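Local atomic coordinates of N-acetyltransferase family protein (Bacillus anthracis, PDB entry 3LNB), a protein that probably catalyses acetyl transfer from acetyl-coenzyme A to arylamines, and inactivates the drug sulfamethoxazole. Residues 46-51 with 55-60; 105-110 with 115-120. The protein carries 1 engineered substitution. All blocks are in the same frame, centred on the assembly; numbering follows the deposited sequence.

Interaction 1 of 2, residues 46-51 with 55-60; sequences PAKEIT and LDEILL. With FMT (formic acid), chain D.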
loop_
_atom_site.group_PDB
_atom_site.type_symbol
_atom_site.label_atom_id
_atom_site.label_comp_id
_atom_site.label_asym_id
_atom_site.label_seq_id
_atom_site.Cartn_x
_atom_site.Cartn_y
_atom_site.Cartn_z
ATOM N N PRO A 46 -2.831 7.268 -19.503
ATOM C CA PRO A 46 -3.848 7.794 -20.412
ATOM C C PRO A 46 -5.221 7.256 -20.042
ATOM O O PRO A 46 -5.362 6.077 -19.718
ATOM C CB PRO A 46 -3.390 7.275 -21.771
ATOM C CG PRO A 46 -2.761 5.957 -21.415
ATOM C CD PRO A 46 -1.920 6.355 -20.217
ATOM N N ALA A 47 -6.224 8.121 -20.074
ATOM C CA ALA A 47 -7.578 7.693 -19.765
ATOM C C ALA A 47 -7.952 6.626 -20.797
ATOM O O ALA A 47 -7.779 6.825 -21.999
ATOM C CB ALA A 47 -8.529 8.876 -19.846
ATOM N N LYS A 48 -8.453 5.491 -20.324
ATOM C CA LYS A 48 -8.836 4.386 -21.208
ATOM C C LYS A 48 -9.632 3.365 -20.404
ATOM O O LYS A 48 -9.721 3.473 -19.181
ATOM C CB LYS A 48 -7.583 3.713 -21.778
ATOM C CG LYS A 48 -6.715 3.027 -20.724
ATOM C CD LYS A 48 -5.456 2.400 -21.334
ATOM C CE LYS A 48 -4.553 1.801 -20.251
ATOM N NZ LYS A 48 -3.328 1.164 -20.809
ATOM N N GLU A 49 -10.225 2.381 -21.078
ATOM C CA GLU A 49 -10.974 1.368 -20.348
ATOM C C GLU A 49 -9.938 0.501 -19.663
ATOM O O GLU A 49 -8.954 0.106 -20.284
ATOM C CB GLU A 49 -11.812 0.477 -21.274
ATOM C CG GLU A 49 -12.473 -0.681 -20.502
ATOM C CD GLU A 49 -13.261 -1.640 -21.376
ATOM O OE1 GLU A 49 -14.004 -2.480 -20.815
ATOM O OE2 GLU A 49 -13.138 -1.567 -22.618
ATOM N N ILE A 50 -10.155 0.198 -18.388
ATOM C CA ILE A 50 -9.214 -0.631 -17.658
ATOM C C ILE A 50 -9.720 -2.055 -17.540
ATOM O O ILE A 50 -10.791 -2.290 -16.981
ATOM C CB ILE A 50 -8.967 -0.088 -16.244
ATOM C CG1 ILE A 50 -8.338 1.303 -16.331
ATOM C CG2 ILE A 50 -8.058 -1.037 -15.477
ATOM C CD1 ILE A 50 -7.041 1.332 -17.112
ATOM N N THR A 51 -8.951 -3.003 -18.067
ATOM C CA THR A 51 -9.335 -4.401 -17.999
ATOM C C THR A 51 -8.382 -5.136 -17.064
ATOM O O THR A 51 -7.406 -4.558 -16.572
ATOM C CB THR A 51 -9.292 -5.074 -19.394
ATOM O OG1 THR A 51 -7.948 -5.055 -19.899
ATOM C CG2 THR A 51 -10.216 -4.339 -20.368
ATOM N N LEU A 55 -4.207 -4.197 -14.863
ATOM C CA LEU A 55 -3.966 -4.043 -13.433
ATOM C C LEU A 55 -2.488 -3.923 -13.064
ATOM O O LEU A 55 -2.137 -3.228 -12.109
ATOM C CB LEU A 55 -4.612 -5.200 -12.662
ATOM C CG LEU A 55 -6.145 -5.223 -12.709
ATOM C CD1 LEU A 55 -6.685 -6.481 -12.044
ATOM C CD2 LEU A 55 -6.687 -3.981 -12.032
ATOM N N ASP A 56 -1.633 -4.596 -13.825
ATOM C CA ASP A 56 -0.200 -4.570 -13.587
ATOM C C ASP A 56 0.330 -3.153 -13.748
ATOM O O ASP A 56 1.114 -2.669 -12.932
ATOM C CB ASP A 56 0.477 -5.509 -14.575
ATOM C CG ASP A 56 -0.155 -6.884 -14.569
ATOM O OD1 ASP A 56 0.328 -7.760 -13.824
ATOM O OD2 ASP A 56 -1.161 -7.077 -15.286
ATOM N N GLU A 57 -0.114 -2.496 -14.813
ATOM C CA GLU A 57 0.287 -1.131 -15.103
ATOM C C GLU A 57 -0.197 -0.202 -13.999
ATOM O O GLU A 57 0.518 0.707 -13.592
ATOM C CB GLU A 57 -0.290 -0.696 -16.451
ATOM C CG GLU A 57 -0.309 0.797 -16.672
ATOM C CD GLU A 57 -0.703 1.164 -18.085
ATOM O OE1 GLU A 57 -1.669 0.572 -18.616
ATOM O OE2 GLU A 57 -0.043 2.053 -18.663
ATOM N N ILE A 58 -1.412 -0.438 -13.512
ATOM C CA ILE A 58 -1.964 0.391 -12.442
ATOM C C ILE A 58 -1.110 0.252 -11.188
ATOM O O ILE A 58 -0.679 1.248 -10.612
ATOM C CB ILE A 58 -3.417 -0.009 -12.092
ATOM C CG1 ILE A 58 -4.327 0.214 -13.298
ATOM C CG2 ILE A 58 -3.921 0.820 -10.901
ATOM C CD1 ILE A 58 -4.452 1.659 -13.701
ATOM N N LEU A 59 -0.860 -0.987 -10.776
ATOM C CA LEU A 59 -0.063 -1.246 -9.579
ATOM C C LEU A 59 1.355 -0.710 -9.697
ATOM O O LEU A 59 1.902 -0.168 -8.741
ATOM C CB LEU A 59 -0.013 -2.749 -9.287
ATOM C CG LEU A 59 -1.326 -3.414 -8.873
ATOM C CD1 LEU A 59 -1.143 -4.932 -8.825
ATOM C CD2 LEU A 59 -1.771 -2.864 -7.518
ATOM N N LEU A 60 1.954 -0.872 -10.871
ATOM C CA LEU A 60 3.313 -0.396 -11.095
ATOM C C LEU A 60 3.424 1.117 -10.909
ATOM O O LEU A 60 4.283 1.596 -10.171
ATOM C CB LEU A 60 3.780 -0.774 -12.505
ATOM C CG LEU A 60 5.031 -0.056 -13.023
ATOM C CD1 LEU A 60 6.244 -0.380 -12.153
ATOM C CD2 LEU A 60 5.269 -0.480 -14.460
HETATM C C FMT D . -13.623 1.595 -17.097
HETATM O O1 FMT D . -13.650 2.802 -16.962
HETATM O O2 FMT D . -12.449 0.953 -17.229
#
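K48 and E57 close the solvent side of this contact with a salt bridge, K48 NZ standing 2.8 Å from E57 OE1. The approach is one-sided: NZ is 4.0 Å from E57 OE2, so one carboxylate oxygen makes the bond, through its syn lone pair. Two outstretched side chains come at each other from opposite directions. K48 places CG between its backbone N and carbonyl carbon (chi1 65°) and then runs straight to NZ, while E57 turns CG anti to its N (chi1 162°) and is likewise extended beyond CG, so the pair spans a wide gap between the backbones.

Deeper in, the contact is apolar. I50 and I58 meet end to end through their delta methyls, with I50 CD1 4.3 Å from I58 CD1, a light touch by two buried side chains. Where the loop runs into the helix, T51 O approaches L55 N to 3.6 Å, a proximity and not a counted hydrogen bond.

D54, between the two segments, contributes second-shell contacts: it accepts a hydrogen bond from T51 N through OD2, and its other oxygen gives K48 NZ a long, weak ion pair. On the side of I50 away from helix 55-60, a formic acid molecule, probably from the crystallisation liquor, accepts the I50 N-H: N to O2 is 2.7 Å and the N-H...O angle 173°, almost straight. That formic acid also bonds to Q36.

Such packing of a connecting loop on the helix that follows it belongs to the N-terminal helical bundle of the arylamine N-acetyltransferase fold. I50 leans on F40 of helix 34-42, and I58 touches F39 of that helix and L106 and F109 of helix 99-112, while L55 reaches L110 on helix 99-112.

Interaction 2 of 2, residues 105-110 with 115-120; sequences LLYYFL and FQVYKV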
loop_
_atom_site.group_PDB
_atom_site.type_symbol
_atom_site.label_atom_id
_atom_site.label_comp_id
_atom_site.label_asym_id
_atom_site.label_seq_id
_atom_site.Cartn_x
_atom_site.Cartn_y
_atom_site.Cartn_z
ATOM N N LEU A 105 -8.464 3.932 -1.946
ATOM C CA LEU A 105 -8.539 4.714 -3.176
ATOM C C LEU A 105 -8.602 3.789 -4.379
ATOM O O LEU A 105 -9.464 3.940 -5.247
ATOM C CB LEU A 105 -7.326 5.636 -3.308
ATOM C CG LEU A 105 -7.258 6.425 -4.621
ATOM C CD1 LEU A 105 -8.467 7.355 -4.742
ATOM C CD2 LEU A 105 -5.973 7.220 -4.664
ATOM N N LEU A 106 -7.684 2.830 -4.432
ATOM C CA LEU A 106 -7.657 1.881 -5.536
ATOM C C LEU A 106 -8.987 1.128 -5.599
ATOM O O LEU A 106 -9.480 0.818 -6.681
ATOM C CB LEU A 106 -6.500 0.890 -5.368
ATOM C CG LEU A 106 -6.401 -0.218 -6.424
ATOM C CD1 LEU A 106 -6.310 0.401 -7.812
ATOM C CD2 LEU A 106 -5.179 -1.080 -6.154
ATOM N N TYR A 107 -9.560 0.832 -4.436
ATOM C CA TYR A 107 -10.838 0.131 -4.389
ATOM C C TYR A 107 -11.877 0.949 -5.154
ATOM O O TYR A 107 -12.530 0.444 -6.068
ATOM C CB TYR A 107 -11.307 -0.056 -2.940
ATOM C CG TYR A 107 -12.790 -0.352 -2.819
ATOM C CD1 TYR A 107 -13.299 -1.624 -3.094
ATOM C CD2 TYR A 107 -13.693 0.661 -2.497
ATOM C CE1 TYR A 107 -14.677 -1.877 -3.059
ATOM C CE2 TYR A 107 -15.070 0.423 -2.457
ATOM C CZ TYR A 107 -15.556 -0.848 -2.744
ATOM O OH TYR A 107 -16.916 -1.059 -2.766
ATOM N N TYR A 108 -12.030 2.212 -4.770
ATOM C CA TYR A 108 -12.992 3.082 -5.428
ATOM C C TYR A 108 -12.727 3.148 -6.925
ATOM O O TYR A 108 -13.655 3.057 -7.725
ATOM C CB TYR A 108 -12.949 4.495 -4.832
ATOM C CG TYR A 108 -13.595 4.597 -3.470
ATOM C CD1 TYR A 108 -14.911 4.179 -3.273
ATOM C CD2 TYR A 108 -12.897 5.103 -2.376
ATOM C CE1 TYR A 108 -15.523 4.263 -2.018
ATOM C CE2 TYR A 108 -13.497 5.190 -1.111
ATOM C CZ TYR A 108 -14.811 4.770 -0.944
ATOM O OH TYR A 108 -15.424 4.864 0.290
ATOM N N PHE A 109 -11.460 3.296 -7.295
ATOM C CA PHE A 109 -11.101 3.370 -8.704
ATOM C C PHE A 109 -11.544 2.112 -9.449
ATOM O O PHE A 109 -12.200 2.199 -10.489
ATOM C CB PHE A 109 -9.590 3.547 -8.873
ATOM C CG PHE A 109 -9.157 3.675 -10.311
ATOM C CD1 PHE A 109 -9.505 4.795 -11.056
ATOM C CD2 PHE A 109 -8.428 2.665 -10.924
ATOM C CE1 PHE A 109 -9.133 4.906 -12.397
ATOM C CE2 PHE A 109 -8.050 2.764 -12.267
ATOM C CZ PHE A 109 -8.405 3.887 -13.002
ATOM N N LEU A 110 -11.189 0.949 -8.912
ATOM C CA LEU A 110 -11.551 -0.311 -9.548
ATOM C C LEU A 110 -13.065 -0.520 -9.609
ATOM O O LEU A 110 -13.565 -1.187 -10.517
ATOM C CB LEU A 110 -10.874 -1.485 -8.837
ATOM C CG LEU A 110 -9.342 -1.509 -8.943
ATOM C CD1 LEU A 110 -8.795 -2.770 -8.276
ATOM C CD2 LEU A 110 -8.925 -1.461 -10.409
ATOM N N PHE A 115 -14.866 -3.472 -11.707
ATOM C CA PHE A 115 -14.339 -4.756 -11.259
ATOM C C PHE A 115 -15.133 -5.247 -10.057
ATOM O O PHE A 115 -15.763 -4.454 -9.354
ATOM C CB PHE A 115 -12.866 -4.657 -10.851
ATOM C CG PHE A 115 -11.915 -4.523 -12.007
ATOM C CD1 PHE A 115 -11.600 -3.273 -12.526
ATOM C CD2 PHE A 115 -11.335 -5.652 -12.576
ATOM C CE1 PHE A 115 -10.716 -3.145 -13.598
ATOM C CE2 PHE A 115 -10.451 -5.539 -13.650
ATOM C CZ PHE A 115 -10.139 -4.286 -14.164
ATOM N N GLN A 116 -15.105 -6.560 -9.843
ATOM C CA GLN A 116 -15.771 -7.180 -8.705
ATOM C C GLN A 116 -14.716 -7.171 -7.595
ATOM O O GLN A 116 -13.892 -8.088 -7.494
ATOM C CB GLN A 116 -16.159 -8.628 -9.023
ATOM C CG GLN A 116 -17.279 -8.804 -10.026
ATOM C CD GLN A 116 -17.534 -10.276 -10.340
ATOM O OE1 GLN A 116 -17.115 -10.786 -11.381
ATOM N NE2 GLN A 116 -18.205 -10.968 -9.424
ATOM N N VAL A 117 -14.732 -6.128 -6.777
ATOM C CA VAL A 117 -13.760 -6.007 -5.708
ATOM C C VAL A 117 -14.377 -5.666 -4.367
ATOM O O VAL A 117 -15.483 -5.142 -4.299
ATOM C CB VAL A 117 -12.723 -4.909 -6.030
ATOM C CG1 VAL A 117 -11.868 -5.320 -7.220
ATOM C CG2 VAL A 117 -13.435 -3.595 -6.326
ATOM N N TYR A 118 -13.658 -5.995 -3.301
ATOM C CA TYR A 118 -14.079 -5.657 -1.948
ATOM C C TYR A 118 -12.844 -5.600 -1.055
ATOM O O TYR A 118 -11.812 -6.201 -1.363
ATOM C CB TYR A 118 -15.123 -6.643 -1.392
ATOM C CG TYR A 118 -14.677 -8.075 -1.220
ATOM C CD1 TYR A 118 -14.736 -8.980 -2.282
ATOM C CD2 TYR A 118 -14.224 -8.537 0.022
ATOM C CE1 TYR A 118 -14.358 -10.316 -2.111
ATOM C CE2 TYR A 118 -13.844 -9.865 0.204
ATOM C CZ TYR A 118 -13.913 -10.747 -0.861
ATOM O OH TYR A 118 -13.546 -12.056 -0.672
ATOM N N LYS A 119 -12.951 -4.848 0.036
ATOM C CA LYS A 119 -11.852 -4.676 0.973
ATOM C C LYS A 119 -11.954 -5.658 2.132
ATOM O O LYS A 119 -13.053 -6.047 2.529
ATOM C CB LYS A 119 -11.866 -3.248 1.540
ATOM C CG LYS A 119 -11.799 -2.141 0.496
ATOM C CD LYS A 119 -11.829 -0.752 1.136
ATOM C CE LYS A 119 -13.191 -0.416 1.725
ATOM N NZ LYS A 119 -14.254 -0.397 0.686
ATOM N N VAL A 120 -10.802 -6.058 2.668
ATOM C CA VAL A 120 -10.754 -6.963 3.817
ATOM C C VAL A 120 -9.611 -6.504 4.709
ATOM O O VAL A 120 -8.686 -5.842 4.252
ATOM C CB VAL A 120 -10.503 -8.446 3.414
ATOM C CG1 VAL A 120 -11.568 -8.914 2.436
ATOM C CG2 VAL A 120 -9.103 -8.612 2.832
HETATM O O HOH W 1 -17.468 -4.279 -2.045
#
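Y107 and L110 on one side, and F115, V117 and K119 on the other, hold together a helix-turn-strand unit of the arylamine N-acetyltransferase fold. The axes of helix 105-110 and strand 116-120 run nearly antiparallel, at 161°, and approach to 8.5 Å.

Y107 and L110 carry the helix side about equally; the longer path is that of Y107. Its CB meets K119 CG. One ring edge faces the strand: Y107 CD1 is 3.8 Å from V117 CG2, and V117 O, near the ring plane at the edge, is 3.6 Å from CE1. The other edge, CD2 and CE2, lies beneath the K119 ammonium, which sits over one face with NZ 3.5 Å from the ring centroid and 18° off the normal, a cation-pi contact. Y107 CG and CZ also lie under K119 NZ, at 3.8 and 3.7 Å. K119 gets there by bending at chi3 (-71°) and again at chi4. At the tip, Y107 OH makes a weak hydrogen bond to a water that donates to V117 O.

Nearer the turn, L110 divides its delta methyls between F115 and V117: CD1 touches V117 CG1, and CD2 comes within 3.9 Å of F115 CD1. The turn is closed by the backbone bond from F115 N to L110 O, 2.9 Å long and almost straight, with that same oxygen lying at the edge of the F115 ring.

Interactions 1 and 2 follow one another along the chain, their centres 14 Å apart, and share an apolar seam. F115 is the main junction: its CE1 lies 3.5 Å from I50 O and its CZ 3.5 Å from T51 C, so the ring also borders the backbone of the 46-51 loop. Helix meets helix where L55 CD2 is 3.7 Å from L110 CD2 and I58 CG2 is 3.9 Å from L106 CD1. The K119 side chain is about 13 Å from the bound coenzyme A, and residues 46-60 precede the range, 68 to 278, that holds the pocket residues. Yet helix 99-112 begins at C99, probably the nucleophile of the family's Cys-His-Asp triad.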